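Side-chain contacts in L-lysine 6-monooxygenase involved in desferrioxamine biosynthesis (Erwinia amylovora CFBP1430, PDB 5O8P), which probably catalyses the FAD- and NADPH-dependent N-hydroxylation of cadaverine in the desferrioxamine siderophore pathway of the fire blight pathogen: residues Lys86-Ser89 / Phe90-Arg93; Ser127-Asp130 / Asn131-Cys134; Gln358-Glu361 / Lys362-Asp366; Ser372-His376 / Asn377-Val381. All coordinates share one frame; numbering follows the deposited sequence.

Contact 1: residues Lys86-Ser89 / Phe90-Arg93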
loop_
_atom_site.group_PDB
_atom_site.type_symbol
_atom_site.label_atom_id
_atom_site.label_comp_id
_atom_site.label_asym_id
_atom_site.label_seq_id
_atom_site.Cartn_x
_atom_site.Cartn_y
_atom_site.Cartn_z
ATOM N N LYS B 86 7.997 -6.250 -25.182
ATOM C CA LYS B 86 7.288 -6.516 -23.928
ATOM C C LYS B 86 6.853 -5.258 -23.149
ATOM O O LYS B 86 6.491 -5.352 -21.968
ATOM C CB LYS B 86 8.195 -7.347 -23.017
ATOM C CG LYS B 86 9.379 -6.577 -22.436
ATOM C CD LYS B 86 10.236 -7.448 -21.544
ATOM C CE LYS B 86 9.605 -7.691 -20.177
ATOM N NZ LYS B 86 10.447 -8.627 -19.380
ATOM N N LEU B 87 6.894 -4.085 -23.773
ATOM C CA LEU B 87 6.631 -2.843 -23.047
ATOM C C LEU B 87 5.230 -2.841 -22.461
ATOM O O LEU B 87 5.025 -2.292 -21.384
ATOM C CB LEU B 87 6.839 -1.614 -23.932
ATOM C CG LEU B 87 6.522 -0.238 -23.336
ATOM C CD1 LEU B 87 7.346 0.089 -22.100
ATOM C CD2 LEU B 87 6.734 0.827 -24.402
ATOM N N TYR B 88 4.271 -3.456 -23.149
ATOM C CA TYR B 88 2.912 -3.475 -22.643
ATOM C C TYR B 88 2.800 -4.335 -21.394
ATOM O O TYR B 88 2.003 -4.042 -20.499
ATOM C CB TYR B 88 1.895 -3.914 -23.704
ATOM C CG TYR B 88 0.554 -3.288 -23.446
ATOM C CD1 TYR B 88 0.252 -2.016 -23.935
ATOM C CD2 TYR B 88 -0.401 -3.932 -22.650
ATOM C CE1 TYR B 88 -0.963 -1.411 -23.652
ATOM C CE2 TYR B 88 -1.624 -3.335 -22.362
ATOM C CZ TYR B 88 -1.903 -2.072 -22.864
ATOM O OH TYR B 88 -3.114 -1.467 -22.594
ATOM N N SER B 89 3.602 -5.392 -21.325
ATOM C CA SER B 89 3.636 -6.226 -20.131
ATOM C C SER B 89 4.197 -5.451 -18.954
ATOM O O SER B 89 3.660 -5.506 -17.858
ATOM C CB SER B 89 4.460 -7.472 -20.360
ATOM O OG SER B 89 4.436 -8.249 -19.182
ATOM N N PHE B 90 5.281 -4.731 -19.198
ATOM C CA PHE B 90 5.886 -3.852 -18.193
ATOM C C PHE B 90 4.913 -2.756 -17.693
ATOM O O PHE B 90 4.968 -2.357 -16.516
ATOM C CB PHE B 90 7.150 -3.216 -18.768
ATOM C CG PHE B 90 7.890 -2.376 -17.790
ATOM C CD1 PHE B 90 8.648 -2.969 -16.803
ATOM C CD2 PHE B 90 7.810 -0.993 -17.832
ATOM C CE1 PHE B 90 9.332 -2.203 -15.874
ATOM C CE2 PHE B 90 8.491 -0.217 -16.904
ATOM C CZ PHE B 90 9.255 -0.824 -15.927
ATOM N N TYR B 91 4.055 -2.284 -18.605
ATOM C CA TYR B 91 3.012 -1.295 -18.322
ATOM C C TYR B 91 1.964 -1.877 -17.394
ATOM O O TYR B 91 1.607 -1.252 -16.404
ATOM C CB TYR B 91 2.392 -0.799 -19.646
ATOM C CG TYR B 91 1.100 0.019 -19.608
ATOM C CD1 TYR B 91 1.128 1.408 -19.511
ATOM C CD2 TYR B 91 -0.139 -0.598 -19.732
ATOM C CE1 TYR B 91 -0.042 2.164 -19.491
ATOM C CE2 TYR B 91 -1.321 0.139 -19.722
ATOM C CZ TYR B 91 -1.269 1.531 -19.601
ATOM O OH TYR B 91 -2.431 2.274 -19.586
ATOM N N ILE B 92 1.500 -3.083 -17.710
ATOM C CA ILE B 92 0.592 -3.847 -16.841
ATOM C C ILE B 92 1.229 -4.170 -15.482
ATOM O O ILE B 92 0.574 -4.075 -14.463
ATOM C CB ILE B 92 0.140 -5.159 -17.529
ATOM C CG1 ILE B 92 -0.735 -4.838 -18.748
ATOM C CG2 ILE B 92 -0.615 -6.078 -16.569
ATOM C CD1 ILE B 92 -0.920 -5.998 -19.711
ATOM N N ARG B 93 2.495 -4.558 -15.462
ATOM C CA ARG B 93 3.200 -4.803 -14.199
ATOM C C ARG B 93 3.097 -3.577 -13.270
ATOM O O ARG B 93 2.826 -3.730 -12.079
ATOM C CB ARG B 93 4.666 -5.172 -14.457
ATOM C CG ARG B 93 5.412 -5.729 -13.263
ATOM C CD ARG B 93 6.877 -5.946 -13.605
ATOM N NE ARG B 93 7.750 -5.924 -12.438
ATOM C CZ ARG B 93 7.848 -6.897 -11.523
ATOM N NH1 ARG B 93 7.125 -8.018 -11.608
ATOM N NH2 ARG B 93 8.685 -6.747 -10.496
#
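Y88 meets both Y91 and I92, three and four residues further along the same helix. From CB the side chain first leads away from the next turn. With chi1 at -151°, CG points away from the backbone N and the ring runs alongside Y91 and I92. On one ring side, CD2 meets CD1 of I92 at 3.6 Å. CE2 touches the same methyl and also CG1 of I92. This methyl sits at the ring edge, near the ring plane. At the far end of the ring, CZ of Y88 lies 3.9 Å from CE2 of Y91. The hydroxyl OH of Y88 comes within 3.7 Å of that same CE2. CD2 of Y91 stands over one face of the Y88 ring, shifted toward its rim. The two tyrosines point the same way, with ring planes 40° apart and centroids 5.0 Å apart. Y88 OH itself bonds to T244 of a second subunit.

The backbone gives the regular i to i+4 ladder. K86, at the N-cap position, accepts from F90 N through its O at 3.1 Å. I92 N donates to Y88 O at 3.0 Å, and R93 N to S89 O at 2.8 Å. S89 OG turns outward to Y283 of a third subunit.

Helix 87-93 is thus buried where subunits of the tetramer meet. Within its own chain, L87 and F90 rest on helix 77-83. F90 and R93 touch strand 97-99.

Contact 2: residues Ser127-Asp130 / Asn131-Cys134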
loop_
_atom_site.group_PDB
_atom_site.type_symbol
_atom_site.label_atom_id
_atom_site.label_comp_id
_atom_site.label_asym_id
_atom_site.label_seq_id
_atom_site.Cartn_x
_atom_site.Cartn_y
_atom_site.Cartn_z
ATOM N N SER B 127 50.314 6.520 -17.241
ATOM C CA SER B 127 51.360 7.515 -17.027
ATOM C C SER B 127 51.058 8.777 -17.823
ATOM O O SER B 127 50.281 8.733 -18.785
ATOM C CB SER B 127 52.720 6.937 -17.428
ATOM O OG SER B 127 52.658 6.373 -18.729
ATOM N N TYR B 128 51.654 9.893 -17.394
ATOM C CA TYR B 128 51.502 11.177 -18.078
ATOM C C TYR B 128 52.713 11.450 -18.936
ATOM O O TYR B 128 53.829 11.549 -18.431
ATOM C CB TYR B 128 51.317 12.335 -17.090
ATOM C CG TYR B 128 50.987 13.660 -17.767
ATOM C CD1 TYR B 128 49.772 13.836 -18.434
ATOM C CD2 TYR B 128 51.896 14.721 -17.774
ATOM C CE1 TYR B 128 49.451 15.020 -19.068
ATOM C CE2 TYR B 128 51.586 15.922 -18.408
ATOM C CZ TYR B 128 50.358 16.066 -19.054
ATOM O OH TYR B 128 50.044 17.252 -19.679
ATOM N N ASP B 129 52.476 11.587 -20.233
ATOM C CA ASP B 129 53.523 11.896 -21.199
ATOM C C ASP B 129 53.757 13.404 -21.250
ATOM O O ASP B 129 52.923 14.133 -21.780
ATOM C CB ASP B 129 53.094 11.368 -22.566
ATOM C CG ASP B 129 54.234 11.278 -23.539
ATOM O OD1 ASP B 129 54.936 12.316 -23.759
ATOM O OD2 ASP B 129 54.392 10.151 -24.081
ATOM N N ASP B 130 54.878 13.872 -20.705
ATOM C CA ASP B 130 55.161 15.319 -20.656
ATOM C C ASP B 130 55.291 15.931 -22.050
ATOM O O ASP B 130 54.871 17.063 -22.270
ATOM C CB ASP B 130 56.441 15.617 -19.869
ATOM C CG ASP B 130 56.329 15.257 -18.411
ATOM O OD1 ASP B 130 55.447 15.808 -17.712
ATOM O OD2 ASP B 130 57.147 14.432 -17.959
ATOM N N ASN B 131 55.859 15.163 -22.979
ATOM C CA ASN B 131 56.119 15.631 -24.340
ATOM C C ASN B 131 54.851 15.706 -25.196
ATOM O O ASN B 131 54.631 16.711 -25.868
ATOM C CB ASN B 131 57.216 14.773 -24.996
ATOM C CG ASN B 131 58.611 15.032 -24.394
ATOM O OD1 ASN B 131 59.593 14.410 -24.804
ATOM N ND2 ASN B 131 58.702 15.951 -23.425
ATOM N N LEU B 132 54.011 14.673 -25.153
ATOM C CA LEU B 132 52.699 14.700 -25.836
ATOM C C LEU B 132 51.617 15.472 -25.059
ATOM O O LEU B 132 50.566 15.773 -25.615
ATOM C CB LEU B 132 52.189 13.279 -26.123
ATOM C CG LEU B 132 52.780 12.502 -27.297
ATOM C CD1 LEU B 132 52.327 11.048 -27.237
ATOM C CD2 LEU B 132 52.404 13.102 -28.648
ATOM N N GLN B 133 51.865 15.774 -23.784
ATOM C CA GLN B 133 50.911 16.487 -22.915
ATOM C C GLN B 133 49.563 15.757 -22.709
ATOM O O GLN B 133 48.516 16.390 -22.600
ATOM C CB GLN B 133 50.709 17.942 -23.397
ATOM C CG GLN B 133 51.896 18.850 -23.103
ATOM C CD GLN B 133 51.883 19.359 -21.674
ATOM O OE1 GLN B 133 51.131 20.276 -21.342
ATOM N NE2 GLN B 133 52.706 18.755 -20.818
ATOM N N CYS B 134 49.607 14.428 -22.625
ATOM C CA CYS B 134 48.411 13.613 -22.446
ATOM C C CYS B 134 48.706 12.332 -21.647
ATOM O O CYS B 134 49.844 12.093 -21.243
ATOM C CB CYS B 134 47.821 13.274 -23.814
ATOM S SG CYS B 134 48.669 11.920 -24.656
#
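D129 and L132 are joined by the straightest bond of this turn. L132 N donates to D129 OD1 at 2.9 Å, with an N-H...O angle of 175°. The amide comes from above the carboxylate plane, well out of it. The chi1 of D129, -164°, swings the carboxylate toward the bend and brings OD1 to the N-H of L132. CB of L132 lies 3.7 Å from the same OD1. The other oxygen, OD2, forms a salt bridge with R136, so both ends of this carboxylate are engaged.

The backbones are also close. D129 N donates to C134 O at 2.9 Å. D129 O receives weak bonds from both Q133 N and C134 N. Q133 and C134 together face D129, which makes a G1 beta bulge. It closes the hairpin between strands 121-129 and 134-141, and Q133 takes the left-handed backbone conformation that this bulge commonly has at its first position.

On the other side the Y128 ring lies along the returning chain. Its CD1 meets C134 O at 3.3 Å. The amide of Q133 crosses the end of this ring, with the two planes 75° apart. Q133 NE2 passes by the hydroxyl and donates to D130 O at 3.1 Å, nearly in its own amide plane.

The solvent side is looser. D130, N131, L132 and Q133 are all exposed to solvent round the tip.

Contact 3: residues Gln358-Glu361 / Lys362-Asp366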
loop_
_atom_site.group_PDB
_atom_site.type_symbol
_atom_site.label_atom_id
_atom_site.label_comp_id
_atom_site.label_asym_id
_atom_site.label_seq_id
_atom_site.Cartn_x
_atom_site.Cartn_y
_atom_site.Cartn_z
ATOM N N GLN B 358 45.747 14.908 -6.714
ATOM C CA GLN B 358 45.637 15.658 -5.462
ATOM C C GLN B 358 45.212 14.698 -4.361
ATOM O O GLN B 358 44.136 14.107 -4.447
ATOM C CB GLN B 358 44.614 16.792 -5.580
ATOM C CG GLN B 358 44.896 17.769 -6.700
ATOM C CD GLN B 358 44.071 19.032 -6.600
ATOM O OE1 GLN B 358 44.136 19.733 -5.604
ATOM N NE2 GLN B 358 43.311 19.339 -7.645
ATOM N N TRP B 359 46.059 14.533 -3.349
ATOM C CA TRP B 359 45.748 13.677 -2.203
ATOM C C TRP B 359 45.393 14.540 -0.997
ATOM O O TRP B 359 45.959 15.615 -0.821
ATOM C CB TRP B 359 46.937 12.764 -1.882
ATOM C CG TRP B 359 47.381 11.926 -3.066
ATOM C CD1 TRP B 359 48.300 12.271 -4.009
ATOM C CD2 TRP B 359 46.907 10.615 -3.431
ATOM N NE1 TRP B 359 48.430 11.266 -4.931
ATOM C CE2 TRP B 359 47.592 10.235 -4.596
ATOM C CE3 TRP B 359 45.981 9.721 -2.873
ATOM C CZ2 TRP B 359 47.374 9.001 -5.229
ATOM C CZ3 TRP B 359 45.755 8.496 -3.512
ATOM C CH2 TRP B 359 46.453 8.151 -4.671
ATOM N N ASP B 360 44.444 14.075 -0.189
ATOM C CA ASP B 360 44.039 14.782 1.035
ATOM C C ASP B 360 44.799 14.223 2.238
ATOM O O ASP B 360 45.621 13.319 2.084
ATOM C CB ASP B 360 42.502 14.736 1.224
ATOM C CG ASP B 360 41.956 13.339 1.539
ATOM O OD1 ASP B 360 42.737 12.373 1.661
ATOM O OD2 ASP B 360 40.720 13.212 1.688
ATOM N N GLU B 361 44.492 14.739 3.428
ATOM C CA GLU B 361 45.191 14.384 4.682
ATOM C C GLU B 361 45.209 12.887 5.035
ATOM O O GLU B 361 46.113 12.437 5.740
ATOM C CB GLU B 361 44.599 15.159 5.886
ATOM C CG GLU B 361 44.626 16.689 5.824
ATOM C CD GLU B 361 46.013 17.301 5.618
ATOM O OE1 GLU B 361 47.029 16.643 5.929
ATOM O OE2 GLU B 361 46.090 18.461 5.149
ATOM N N LYS B 362 44.231 12.119 4.554
ATOM C CA LYS B 362 44.130 10.687 4.850
ATOM C C LYS B 362 44.564 9.762 3.690
ATOM O O LYS B 362 44.235 8.573 3.698
ATOM C CB LYS B 362 42.691 10.360 5.291
ATOM C CG LYS B 362 42.310 10.918 6.658
ATOM C CD LYS B 362 40.970 10.380 7.150
ATOM C CE LYS B 362 40.934 10.276 8.671
ATOM N NZ LYS B 362 39.617 9.778 9.154
ATOM N N ASP B 363 45.317 10.293 2.721
ATOM C CA ASP B 363 45.795 9.532 1.539
ATOM C C ASP B 363 44.686 8.906 0.676
ATOM O O ASP B 363 44.833 7.795 0.167
ATOM C CB ASP B 363 46.835 8.459 1.943
ATOM C CG ASP B 363 48.188 9.048 2.270
ATOM O OD1 ASP B 363 48.858 9.550 1.342
ATOM O OD2 ASP B 363 48.583 8.990 3.454
ATOM N N ARG B 364 43.571 9.615 0.524
ATOM C CA ARG B 364 42.566 9.266 -0.488
ATOM C C ARG B 364 42.542 10.424 -1.474
ATOM O O ARG B 364 43.184 11.465 -1.249
ATOM C CB ARG B 364 41.172 9.020 0.100
ATOM C CG ARG B 364 41.138 8.159 1.349
ATOM C CD ARG B 364 39.948 8.509 2.202
ATOM N NE ARG B 364 39.992 9.885 2.727
ATOM C CZ ARG B 364 39.111 10.408 3.589
ATOM N NH1 ARG B 364 38.142 9.668 4.131
ATOM N NH2 ARG B 364 39.267 11.666 3.990
ATOM N N TYR B 365 41.820 10.243 -2.571
ATOM C CA TYR B 365 41.732 11.289 -3.575
ATOM C C TYR B 365 41.080 12.545 -2.978
ATOM O O TYR B 365 39.990 12.453 -2.405
ATOM C CB TYR B 365 40.874 10.858 -4.761
ATOM C CG TYR B 365 41.212 9.566 -5.455
ATOM C CD1 TYR B 365 42.529 9.173 -5.670
ATOM C CD2 TYR B 365 40.198 8.749 -5.940
ATOM C CE1 TYR B 365 42.824 7.984 -6.317
ATOM C CE2 TYR B 365 40.480 7.567 -6.592
ATOM C CZ TYR B 365 41.787 7.197 -6.783
ATOM O OH TYR B 365 42.025 6.030 -7.437
ATOM N N ASP B 366 41.726 13.700 -3.108
ATOM C CA ASP B 366 41.100 14.974 -2.757
ATOM C C ASP B 366 40.225 15.433 -3.927
ATOM O O ASP B 366 40.614 16.302 -4.725
ATOM C CB ASP B 366 42.163 16.027 -2.420
ATOM C CG ASP B 366 41.562 17.331 -1.907
ATOM O OD1 ASP B 366 40.728 17.285 -0.973
ATOM O OD2 ASP B 366 41.932 18.395 -2.447
#
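D360 and R364 cross at a slant, carboxylate and guanidinium planes 43° apart. R364 NH2 reaches D360 OD2 at 3.1 Å and forms a salt bridge, on the syn side of the oxygen but tilted out of the carboxylate plane. D360 CG sits between the backbone N and the carbonyl carbon (chi1 68°), which folds the carboxylate back over the turn. There OD1 accepts two backbone amides from opposite faces of its plane. K362 N lies 3.3 Å from D360 OD1, and R364 N lies 3.1 Å from it. The guanidinium has a second anion: NH1 of R364 pairs with D261.

W359 and Y365 lie side by side and point the same way. Their planes are 47° apart, an oblique pair. CZ3 of W359 touches CD1 of Y365 at 3.9 Å. The indole NE1 bonds to Q354 O, and Y365 OH to Y344.

Backbone bonds hold the two arms together. D360 N donates to R364 O at 3.1 Å, and D366 N to Q358 O at 2.8 Å. D363 N returns to D360 O at 3.1 Å, closing a type I beta turn from D360 to D363. This is a hairpin-like surface loop between strands 342-343 and 379-381, with the Y365 side chain about 10 Å from the bound FAD.

Contact 4: residues Ser372-His376 / Asn377-Val381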
loop_
_atom_site.group_PDB
_atom_site.type_symbol
_atom_site.label_atom_id
_atom_site.label_comp_id
_atom_site.label_asym_id
_atom_site.label_seq_id
_atom_site.Cartn_x
_atom_site.Cartn_y
_atom_site.Cartn_z
ATOM N N SER B 372 36.901 15.555 -10.402
ATOM C CA SER B 372 38.268 15.450 -10.873
ATOM C C SER B 372 39.238 15.246 -9.702
ATOM O O SER B 372 39.005 15.769 -8.614
ATOM C CB SER B 372 38.646 16.695 -11.688
ATOM O OG SER B 372 38.975 17.796 -10.861
ATOM N N ILE B 373 40.317 14.489 -9.944
ATOM C CA ILE B 373 41.334 14.207 -8.904
ATOM C C ILE B 373 42.724 14.759 -9.240
ATOM O O ILE B 373 43.645 14.666 -8.425
ATOM C CB ILE B 373 41.386 12.704 -8.485
ATOM C CG1 ILE B 373 41.982 11.822 -9.588
ATOM C CG2 ILE B 373 39.999 12.236 -8.069
ATOM C CD1 ILE B 373 42.051 10.343 -9.240
ATOM N N ASP B 374 42.868 15.366 -10.411
ATOM C CA ASP B 374 44.124 15.995 -10.809
ATOM C C ASP B 374 44.003 17.505 -10.645
ATOM O O ASP B 374 42.971 18.006 -10.174
ATOM C CB ASP B 374 44.471 15.630 -12.257
ATOM C CG ASP B 374 43.492 16.212 -13.254
ATOM O OD1 ASP B 374 42.281 15.952 -13.080
ATOM O OD2 ASP B 374 43.904 16.924 -14.208
ATOM N N ARG B 375 45.058 18.212 -11.042
ATOM C CA ARG B 375 45.122 19.662 -10.922
ATOM C C ARG B 375 44.708 20.405 -12.198
ATOM O O ARG B 375 44.868 21.626 -12.262
ATOM C CB ARG B 375 46.539 20.067 -10.503
ATOM C CG ARG B 375 47.034 19.371 -9.246
ATOM C CD ARG B 375 48.437 19.803 -8.860
ATOM N NE ARG B 375 48.858 19.155 -7.615
ATOM C CZ ARG B 375 49.323 17.906 -7.499
ATOM N NH1 ARG B 375 49.457 17.099 -8.549
ATOM N NH2 ARG B 375 49.659 17.447 -6.298
ATOM N N HIS B 376 44.180 19.692 -13.203
ATOM C CA HIS B 376 43.847 20.291 -14.510
ATOM C C HIS B 376 42.537 19.794 -15.167
ATOM O O HIS B 376 42.343 19.997 -16.363
ATOM C CB HIS B 376 45.023 20.091 -15.489
ATOM C CG HIS B 376 46.320 20.675 -15.017
ATOM N ND1 HIS B 376 47.297 19.922 -14.396
ATOM C CD2 HIS B 376 46.799 21.941 -15.065
ATOM C CE1 HIS B 376 48.322 20.690 -14.085
ATOM N NE2 HIS B 376 48.044 21.922 -14.479
ATOM N N ASN B 377 41.631 19.189 -14.397
ATOM C CA ASN B 377 40.337 18.687 -14.918
ATOM C C ASN B 377 40.474 17.694 -16.069
ATOM O O ASN B 377 39.838 17.835 -17.117
ATOM C CB ASN B 377 39.420 19.849 -15.314
ATOM C CG ASN B 377 39.251 20.845 -14.194
ATOM O OD1 ASN B 377 39.196 20.469 -13.030
ATOM N ND2 ASN B 377 39.181 22.122 -14.537
ATOM N N GLN B 378 41.306 16.685 -15.836
ATOM C CA GLN B 378 41.588 15.627 -16.808
ATOM C C GLN B 378 41.383 14.182 -16.307
ATOM O O GLN B 378 41.036 13.311 -17.096
ATOM C CB GLN B 378 43.012 15.785 -17.326
ATOM C CG GLN B 378 43.280 17.096 -18.037
ATOM C CD GLN B 378 44.708 17.201 -18.508
ATOM O OE1 GLN B 378 45.649 16.870 -17.780
ATOM N NE2 GLN B 378 44.882 17.659 -19.734
ATOM N N VAL B 379 41.607 13.925 -15.023
ATOM C CA VAL B 379 41.426 12.606 -14.451
ATOM C C VAL B 379 40.207 12.692 -13.555
ATOM O O VAL B 379 40.250 13.380 -12.539
ATOM C CB VAL B 379 42.650 12.187 -13.619
ATOM C CG1 VAL B 379 42.482 10.766 -13.093
ATOM C CG2 VAL B 379 43.894 12.291 -14.453
ATOM N N PHE B 380 39.135 12.006 -13.945
ATOM C CA PHE B 380 37.874 12.004 -13.196
ATOM C C PHE B 380 37.603 10.657 -12.557
ATOM O O PHE B 380 38.160 9.651 -12.971
ATOM C CB PHE B 380 36.723 12.364 -14.126
ATOM C CG PHE B 380 36.843 13.730 -14.710
ATOM C CD1 PHE B 380 36.413 14.833 -13.999
ATOM C CD2 PHE B 380 37.413 13.917 -15.958
ATOM C CE1 PHE B 380 36.523 16.104 -14.529
ATOM C CE2 PHE B 380 37.533 15.176 -16.499
ATOM C CZ PHE B 380 37.092 16.271 -15.780
ATOM N N VAL B 381 36.715 10.634 -11.572
ATOM C CA VAL B 381 36.347 9.375 -10.928
ATOM C C VAL B 381 34.828 9.233 -10.836
ATOM O O VAL B 381 34.142 10.225 -10.690
ATOM C CB VAL B 381 37.008 9.220 -9.536
ATOM C CG1 VAL B 381 38.538 9.180 -9.635
ATOM C CG2 VAL B 381 36.554 10.298 -8.542
#
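An Asx turn built on D374 shapes the bend that leads into strand 379-381. D374 OD2 accepts from H376 N, two residues on, at 3.0 Å. The amide comes from well above the carboxylate plane. Across the bend, D374 OD1 takes two further amides. Q378 N meets it on the syn side at 3.0 Å, close to the carboxylate plane. V379 N approaches from above that plane at 2.9 Å, with an N-H...O angle of 170°. A weak bond also runs from Q378 N to D374 OD2. With chi1 at 66°, the carboxylate of D374 turns into the concave side of the bend, where these amides gather. One buried side chain thus ties three backbone N-H groups.

Beyond the bend, a single backbone bridge joins S372 and F380. I373 N donates to V379 O at 2.8 Å. I373 packs on two valines of the strand. Its CG1 touches CG1 of V379 at 3.7 Å, the two side chains slanting past each other. It crosses V381 at about a right angle, with CD1 against V381 CG1.

Strand 379-381 runs parallel to strand 155-157 in the mixed sheet. Helix 399-410 covers F380, and N370 binds both S372 OG and N377 OD1. On the F380 side, CB of S372 rests 3.6 Å from CE1 of the ring.

Overall arrangement
From the N terminus, contact 1 comes first, within helix 87-93 at the subunit interfaces. Its centre is 42 Å or more from the centres of the others. Contact 2 closes the hairpin between strands 121-129 and 134-141. Contacts 3 and 4 follow in the long connection between strands 342-343 and 379-381, and contact 4 ends on the latter strand. All four are in series; none nests in or crosses another. Contacts 2 and 4 reach the same mixed sheet, about 4 Å apart at their nearest atoms. Contacts 3 and 4 touch: Q358 probably bonds to I373 and D374, and Y365 packs on I373, tying the surface loop to the sheet near FAD.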